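PDB 3L3B: Es1 family protein from Ehrlichia chaffeensis, which is of unknown function but has a DJ-1/PfpI-type, amidotransferase-like domain and may take part in isoprenoid biosynthesis. Local coordinates for residues B[24-29]-B[110-115]; B[103-108]-B[145-150]; B[172-177]-B[205-210]. All coordinates share one frame; numbering follows the deposited sequence.

How the interactions relate
The N-terminal strand 24-29 pairs with 110-115 in interaction 1, closing a loop of 80 residues that contains helix 41-53 and strand 56-62. Within this loop lies 103-108, whose partner 145-150 comes only after 110-115, so interaction 2 crosses interaction 1 along the chain and sets the end of helix 138-149 over its strands: Phe147 CE1 lies 3.3 Å from Met110 O. Interaction 3 follows in series, joining 172-177, part of a small separate sheet, to 205-210, which leads into strand 209-212 near one edge of the main sheet, its centre about 16 Å from that of interaction 1. Tyr148 links interactions 2 and 3 through a probable hydrogen bond from its OH to Asn207 OD1, at 2.7 Å.

Interaction 1: B[24-29]-B[110-115]; sequences LNSAVI and MLVIPG
Ala27 and Val112 lie on neighbouring parallel strands, 24-29 and 110-113, whose short axes approach to 4.6 Å and diverge in direction by 31°. Backbone bonds alternate across the pair: Ala27 N to Met110 O (3.0 Å), Val112 N to Ala27 O (2.9 Å) and Ile29 N to Val112 O (3.1 Å). Ala27 O takes a second donor, Ser26 OG, which sits above the carbonyl plane and on the face opposite to Val112 N. On the side of the sheet shared by Ser26, Val28, Met110 and Val112, Met110 CG presses against Ser26 OG (3.4 Å), and Val28 CG1 meets the ring carbon Pro114 CD (3.7 Å) with the two side chains at about a right angle. Helices 41-53 and 221-238 pack on this side. On the other side, Leu111 has CG anti to its backbone N (chi1 173°), and its CD1 reaches Ile29 CD1 at 3.6 Å while also touching Ala27 CB. Where the strands end, one water donates to both Ile29 O and Pro114 O, bridging the two strands at their C-terminal ends. Adjacent, buried parallel strands flanked by helices are the centre of the Rossmann-like alpha/beta sandwich of the DJ-1/PfpI family.

Interaction 2: B[103-108]-B[145-150]; sequences IRVEEF and REFYNA
Val105 O is gripped twice, by Phe108 N at 3.0 Å and by the ammonium of Lys152, which also bonds Phe108 O; this fixes the short 3-10 turn 105-107, and the side chains of Val105 and Phe108 then meet Phe147 on the helix opposite. No hydrogen bond runs directly between the two segments, and the contact is carried by the Phe147 ring. Val105 CG1 stands over the middle of one face of that ring, 3.8 Å from the centroid of Phe147 and only 3° off its normal, a nearly ideal CH-pi contact. With chi1 at 170°, Val105 places CG1 opposite its backbone N and leaves CG2 beside that N, where it lies 3.8 Å from Glu146 CB and at a like distance from Phe147 CE2. One valine thus straddles two successive helical residues. The rim of the ring is held separately: Ile103 CD1 lies in the ring plane, 3.9 Å from Phe147 CE2, and Phe108 CB approaches Phe147 CE1 at 3.8 Å close to that plane. The Phe108 ring itself comes obliquely to Phe147 CZ. Rotation of the Phe147 ring is therefore limited from a face and along its edge, with apolar carbon at each place. Glu146, by contrast, contributes its CB while its extended chain leads to an exposed carboxylate. The loop 103-108 connects strand 97-99 with strand 110-113, and this cluster seats the C-terminal turn of helix 138-149 on the sheet, where Phe147, Phe108 and Ile103 all rest on Ala27 of strand 24-29, and Phe108 and Ile103 also reach strand 56-62.

Interaction 3: B[172-177]-B[205-210]; sequences AKVKVT and DVNRIF
Van der Waals contacts come first, with Val174 meeting both Asn207 and Ile209. Val174 CG1 lies against the start of the asparagine side chain, 3.8 Å from Asn207 CG and equally near its CB, while Val174 CB faces Ile209 CG1 at 4.0 Å. Farther along, Val176 CG1 meets Ile209 CG2 at 3.9 Å, the two side chains slanting past each other. Ile209 thereby divides its branches between two valines, CG1 to one and CG2 to the next on the same side of the chain. Ala172 CB packs against the amide oxygen, Asn207 OD1 (3.8 Å). The amide of Asn207 is directed to this place by chi1 of -69°, which sets CG beside the backbone N, and its OD1 is hydrogen-bonded to Tyr148 OH.

Polar links between the segments are indirect. A water lies 2.8 Å from Lys175 O and within weak hydrogen-bonding reach of Ile209 O. Asp204 serves both sides with its carboxylate, taking Lys175 N on OD1 and Asn207 N on OD2. Opposite charges lie near each other at Lys175 NZ and Asp205 OD1, but at 4.3 Å they form no salt bridge.

Arg208, with positive phi (58°), and Ile209 both face Asp204 in a G1 beta bulge, with which the turn from strand 202-204 enters strand 209-212. Val174 and Val176 bond through their backbones to Val192, and Val176 to Val194 as well; the small parallel sheet thus formed is tied to the main one by Lys175 N to Asp204 and Thr177 N to Ser211 OG, and helix 160-168 packs against Val174, Val176 and Ile209 together.

Interaction 1: B[24-29]-B[110-115]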
# COMPACT_ATOMS: atom_id res chain seq x y z
N LEU B 24 8.39 -19.16 -11.22
CA LEU B 24 8.60 -17.75 -11.63
C LEU B 24 8.86 -16.84 -10.44
O LEU B 24 8.15 -16.89 -9.44
CB LEU B 24 7.38 -17.18 -12.39
CG LEU B 24 7.00 -17.77 -13.76
CD1 LEU B 24 6.13 -16.81 -14.55
CD2 LEU B 24 8.22 -18.12 -14.58
N ASN B 25 9.88 -15.99 -10.58
CA ASN B 25 10.27 -15.01 -9.58
C ASN B 25 10.45 -13.63 -10.19
O ASN B 25 11.00 -13.51 -11.30
CB ASN B 25 11.62 -15.37 -9.00
CG ASN B 25 11.57 -16.57 -8.14
OD1 ASN B 25 11.18 -16.47 -6.98
ND2 ASN B 25 11.97 -17.72 -8.68
N SER B 26 10.06 -12.60 -9.43
CA SER B 26 10.21 -11.20 -9.86
C SER B 26 10.94 -10.37 -8.83
O SER B 26 10.65 -10.50 -7.64
CB SER B 26 8.86 -10.57 -10.10
OG SER B 26 9.05 -9.27 -10.61
N ALA B 27 11.86 -9.53 -9.26
CA ALA B 27 12.41 -8.50 -8.40
C ALA B 27 11.48 -7.27 -8.46
O ALA B 27 10.81 -7.05 -9.48
CB ALA B 27 13.82 -8.11 -8.84
N VAL B 28 11.38 -6.53 -7.36
CA VAL B 28 10.61 -5.29 -7.31
C VAL B 28 11.52 -4.26 -6.70
O VAL B 28 12.05 -4.50 -5.61
CB VAL B 28 9.31 -5.43 -6.46
CG1 VAL B 28 8.54 -4.06 -6.33
CG2 VAL B 28 8.43 -6.55 -7.04
N ILE B 29 11.71 -3.12 -7.38
CA ILE B 29 12.58 -2.09 -6.88
C ILE B 29 11.73 -0.95 -6.32
O ILE B 29 10.85 -0.42 -6.98
CB ILE B 29 13.56 -1.57 -7.94
CG1 ILE B 29 14.54 -2.69 -8.32
CG2 ILE B 29 14.31 -0.38 -7.39
CD1 ILE B 29 15.43 -2.44 -9.55
N MET B 110 12.13 -11.65 -14.11
CA MET B 110 11.61 -10.35 -14.48
C MET B 110 11.85 -9.34 -13.34
O MET B 110 12.19 -9.73 -12.23
CB MET B 110 10.10 -10.44 -14.78
CG MET B 110 9.20 -10.97 -13.60
SD MET B 110 7.39 -11.05 -13.96
CE MET B 110 6.89 -9.40 -13.49
N LEU B 111 11.59 -8.07 -13.64
CA LEU B 111 11.76 -6.93 -12.76
C LEU B 111 10.55 -6.06 -12.92
O LEU B 111 10.10 -5.84 -14.04
CB LEU B 111 13.01 -6.15 -13.17
CG LEU B 111 13.27 -4.83 -12.47
CD1 LEU B 111 13.53 -5.12 -10.96
CD2 LEU B 111 14.38 -4.06 -13.09
N VAL B 112 9.98 -5.59 -11.80
CA VAL B 112 8.94 -4.56 -11.84
C VAL B 112 9.39 -3.36 -10.99
O VAL B 112 9.96 -3.53 -9.89
CB VAL B 112 7.55 -5.10 -11.43
CG1 VAL B 112 6.47 -4.05 -11.70
CG2 VAL B 112 7.25 -6.37 -12.20
N ILE B 113 9.18 -2.17 -11.54
CA ILE B 113 9.47 -0.92 -10.89
C ILE B 113 8.18 -0.09 -10.74
O ILE B 113 7.77 0.60 -11.67
CB ILE B 113 10.48 -0.09 -11.69
CG1 ILE B 113 11.65 -0.98 -12.14
CG2 ILE B 113 10.97 1.05 -10.83
CD1 ILE B 113 12.55 -0.38 -13.23
N PRO B 114 7.57 -0.13 -9.55
CA PRO B 114 6.44 0.78 -9.32
C PRO B 114 6.86 2.23 -9.51
O PRO B 114 8.05 2.56 -9.50
CB PRO B 114 6.08 0.52 -7.87
CG PRO B 114 6.56 -0.87 -7.58
CD PRO B 114 7.76 -1.07 -8.44
N GLY B 115 5.91 3.15 -9.65
CA GLY B 115 6.28 4.54 -9.81
C GLY B 115 6.36 5.24 -8.46
O GLY B 115 6.57 4.60 -7.40
O HOH W 1 9.26 1.94 -6.94

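Interaction 2: B[103-108]-B[145-150]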
# COMPACT_ATOMS: atom_id res chain seq x y z
N ILE B 103 21.41 -7.77 -5.22
CA ILE B 103 20.57 -8.45 -6.20
C ILE B 103 21.39 -9.40 -7.08
O ILE B 103 22.43 -9.03 -7.58
CB ILE B 103 19.80 -7.45 -7.10
CG1 ILE B 103 18.77 -8.16 -7.97
CG2 ILE B 103 20.73 -6.63 -7.97
CD1 ILE B 103 17.55 -7.24 -8.29
N ARG B 104 20.88 -10.62 -7.23
CA ARG B 104 21.46 -11.64 -8.09
C ARG B 104 20.42 -11.87 -9.21
O ARG B 104 19.40 -12.54 -9.00
CB ARG B 104 21.78 -12.92 -7.27
N VAL B 105 20.68 -11.30 -10.38
CA VAL B 105 19.66 -11.19 -11.42
C VAL B 105 19.28 -12.56 -11.99
O VAL B 105 18.11 -12.80 -12.34
CB VAL B 105 20.11 -10.20 -12.52
CG1 VAL B 105 19.19 -10.23 -13.77
CG2 VAL B 105 20.21 -8.79 -11.92
N GLU B 106 20.25 -13.48 -11.99
CA GLU B 106 20.02 -14.88 -12.39
C GLU B 106 18.94 -15.58 -11.55
O GLU B 106 18.33 -16.54 -12.00
CB GLU B 106 21.34 -15.68 -12.35
N GLU B 107 18.67 -15.09 -10.34
CA GLU B 107 17.62 -15.70 -9.49
C GLU B 107 16.21 -15.29 -9.88
O GLU B 107 15.25 -15.82 -9.33
CB GLU B 107 17.86 -15.41 -8.00
CG GLU B 107 19.18 -16.01 -7.47
CD GLU B 107 19.47 -15.67 -5.99
OE1 GLU B 107 20.60 -15.94 -5.55
OE2 GLU B 107 18.58 -15.14 -5.28
N PHE B 108 16.09 -14.33 -10.80
CA PHE B 108 14.79 -13.79 -11.22
C PHE B 108 14.54 -13.97 -12.71
O PHE B 108 15.47 -14.06 -13.49
CB PHE B 108 14.66 -12.30 -10.83
CG PHE B 108 14.90 -12.03 -9.38
CD1 PHE B 108 13.90 -12.24 -8.47
CD2 PHE B 108 16.15 -11.63 -8.93
CE1 PHE B 108 14.11 -12.02 -7.12
CE2 PHE B 108 16.39 -11.43 -7.61
CZ PHE B 108 15.36 -11.63 -6.68
N ARG B 145 19.95 -2.49 -16.28
CA ARG B 145 20.73 -2.96 -17.44
C ARG B 145 21.02 -4.47 -17.36
O ARG B 145 21.07 -5.13 -18.39
CB ARG B 145 22.05 -2.18 -17.57
CG ARG B 145 21.88 -0.68 -17.90
CD ARG B 145 21.79 -0.51 -19.39
NE ARG B 145 21.88 0.86 -19.87
CZ ARG B 145 22.91 1.39 -20.50
NH1 ARG B 145 22.83 2.65 -20.95
NH2 ARG B 145 24.02 0.68 -20.71
N GLU B 146 21.24 -5.02 -16.15
CA GLU B 146 21.50 -6.45 -16.05
C GLU B 146 20.28 -7.26 -16.44
O GLU B 146 20.40 -8.25 -17.15
CB GLU B 146 22.00 -6.87 -14.66
CG GLU B 146 23.47 -6.65 -14.44
CD GLU B 146 23.96 -7.29 -13.17
OE1 GLU B 146 24.26 -8.49 -13.18
OE2 GLU B 146 24.03 -6.58 -12.14
N PHE B 147 19.11 -6.81 -16.02
CA PHE B 147 17.85 -7.45 -16.44
C PHE B 147 17.71 -7.29 -17.95
O PHE B 147 17.42 -8.25 -18.65
CB PHE B 147 16.64 -6.86 -15.73
CG PHE B 147 16.33 -7.51 -14.39
CD1 PHE B 147 15.60 -8.70 -14.34
CD2 PHE B 147 16.84 -6.99 -13.24
CE1 PHE B 147 15.33 -9.34 -13.12
CE2 PHE B 147 16.58 -7.62 -12.02
CZ PHE B 147 15.82 -8.80 -11.98
N TYR B 148 17.93 -6.09 -18.45
CA TYR B 148 17.77 -5.84 -19.90
C TYR B 148 18.75 -6.66 -20.71
O TYR B 148 18.37 -7.31 -21.71
CB TYR B 148 17.91 -4.37 -20.25
CG TYR B 148 17.75 -4.12 -21.72
CD1 TYR B 148 16.51 -4.16 -22.31
CD2 TYR B 148 18.86 -3.90 -22.52
CE1 TYR B 148 16.37 -3.97 -23.67
CE2 TYR B 148 18.74 -3.70 -23.91
CZ TYR B 148 17.48 -3.73 -24.46
OH TYR B 148 17.33 -3.58 -25.81
N ASN B 149 20.01 -6.67 -20.30
CA ASN B 149 21.00 -7.45 -21.08
C ASN B 149 20.79 -8.97 -20.98
O ASN B 149 21.17 -9.68 -21.87
CB ASN B 149 22.42 -7.05 -20.70
CG ASN B 149 22.77 -5.64 -21.18
OD1 ASN B 149 23.44 -4.89 -20.46
ND2 ASN B 149 22.28 -5.27 -22.37
N ALA B 150 20.18 -9.46 -19.90
CA ALA B 150 19.78 -10.86 -19.79
C ALA B 150 18.41 -11.18 -20.44
O ALA B 150 17.92 -12.28 -20.27
CB ALA B 150 19.76 -11.30 -18.30

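Interaction 3: B[172-177]-B[205-210]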
# COMPACT_ATOMS: atom_id res chain seq x y z
N ALA B 172 19.44 1.24 -26.49
CA ALA B 172 18.16 0.89 -27.05
C ALA B 172 17.20 2.10 -27.13
O ALA B 172 17.28 3.02 -26.29
CB ALA B 172 17.52 -0.22 -26.18
N LYS B 173 16.26 2.06 -28.06
CA LYS B 173 15.22 3.08 -28.17
C LYS B 173 13.91 2.36 -27.82
O LYS B 173 13.41 1.63 -28.66
CB LYS B 173 15.18 3.62 -29.60
CG LYS B 173 13.95 4.47 -29.97
CD LYS B 173 14.06 5.23 -31.28
CE LYS B 173 15.00 6.40 -31.21
NZ LYS B 173 14.68 7.36 -32.36
N VAL B 174 13.44 2.43 -26.58
CA VAL B 174 12.34 1.55 -26.17
C VAL B 174 11.02 2.30 -26.17
O VAL B 174 10.97 3.51 -26.07
CB VAL B 174 12.56 0.82 -24.82
CG1 VAL B 174 13.96 0.21 -24.70
CG2 VAL B 174 12.24 1.74 -23.66
N LYS B 175 9.95 1.52 -26.27
CA LYS B 175 8.62 2.05 -26.44
C LYS B 175 7.86 1.85 -25.15
O LYS B 175 7.77 0.74 -24.67
CB LYS B 175 7.94 1.26 -27.54
CG LYS B 175 6.54 1.64 -27.85
CD LYS B 175 6.00 0.84 -29.04
CE LYS B 175 5.94 -0.66 -28.72
NZ LYS B 175 4.73 -1.33 -29.28
N VAL B 176 7.30 2.93 -24.63
CA VAL B 176 6.52 2.90 -23.35
C VAL B 176 5.35 3.88 -23.37
O VAL B 176 5.27 4.75 -24.23
CB VAL B 176 7.41 3.28 -22.14
CG1 VAL B 176 8.61 2.31 -21.99
CG2 VAL B 176 7.91 4.74 -22.21
N THR B 177 4.43 3.73 -22.42
CA THR B 177 3.44 4.82 -22.11
C THR B 177 3.71 5.46 -20.73
O THR B 177 4.15 4.80 -19.79
CB THR B 177 2.03 4.30 -22.10
OG1 THR B 177 1.10 5.40 -22.08
CG2 THR B 177 1.80 3.44 -20.85
N ASP B 205 7.58 -5.49 -27.32
CA ASP B 205 7.87 -6.90 -27.48
C ASP B 205 9.28 -7.17 -28.08
O ASP B 205 9.73 -8.31 -28.07
CB ASP B 205 6.77 -7.56 -28.35
CG ASP B 205 6.20 -6.61 -29.44
OD1 ASP B 205 6.09 -5.36 -29.20
OD2 ASP B 205 5.82 -7.12 -30.53
N VAL B 206 9.95 -6.15 -28.61
CA VAL B 206 11.37 -6.29 -29.02
C VAL B 206 12.32 -6.18 -27.81
O VAL B 206 13.23 -6.97 -27.63
CB VAL B 206 11.73 -5.23 -30.09
CG1 VAL B 206 13.23 -5.22 -30.37
CG2 VAL B 206 10.94 -5.49 -31.41
N ASN B 207 12.09 -5.17 -26.96
CA ASN B 207 13.01 -4.84 -25.87
C ASN B 207 12.56 -5.40 -24.53
O ASN B 207 13.26 -5.26 -23.50
CB ASN B 207 13.16 -3.33 -25.79
CG ASN B 207 13.92 -2.78 -27.00
OD1 ASN B 207 15.11 -3.04 -27.16
ND2 ASN B 207 13.23 -2.00 -27.84
N ARG B 208 11.40 -6.04 -24.55
CA ARG B 208 10.82 -6.66 -23.34
C ARG B 208 10.64 -5.64 -22.23
O ARG B 208 11.03 -5.86 -21.07
CB ARG B 208 11.68 -7.81 -22.85
CG ARG B 208 11.91 -8.87 -23.87
CD ARG B 208 13.37 -9.34 -23.77
NE ARG B 208 13.46 -10.77 -23.63
CZ ARG B 208 13.68 -11.64 -24.61
NH1 ARG B 208 13.84 -11.26 -25.88
NH2 ARG B 208 13.72 -12.93 -24.30
N ILE B 209 10.04 -4.52 -22.60
CA ILE B 209 9.70 -3.49 -21.65
C ILE B 209 8.17 -3.33 -21.63
O ILE B 209 7.52 -3.25 -22.68
CB ILE B 209 10.32 -2.12 -22.00
CG1 ILE B 209 11.84 -2.19 -22.22
CG2 ILE B 209 9.99 -1.13 -20.86
CD1 ILE B 209 12.62 -2.67 -21.07
N PHE B 210 7.59 -3.30 -20.44
CA PHE B 210 6.15 -3.27 -20.24
C PHE B 210 5.79 -2.08 -19.31
O PHE B 210 6.53 -1.82 -18.37
CB PHE B 210 5.70 -4.61 -19.61
CG PHE B 210 6.04 -5.85 -20.45
CD1 PHE B 210 5.07 -6.49 -21.20
CD2 PHE B 210 7.33 -6.34 -20.50
CE1 PHE B 210 5.36 -7.61 -21.98
CE2 PHE B 210 7.66 -7.47 -21.31
CZ PHE B 210 6.65 -8.11 -22.04
O HOH W 2 6.48 -0.44 -22.54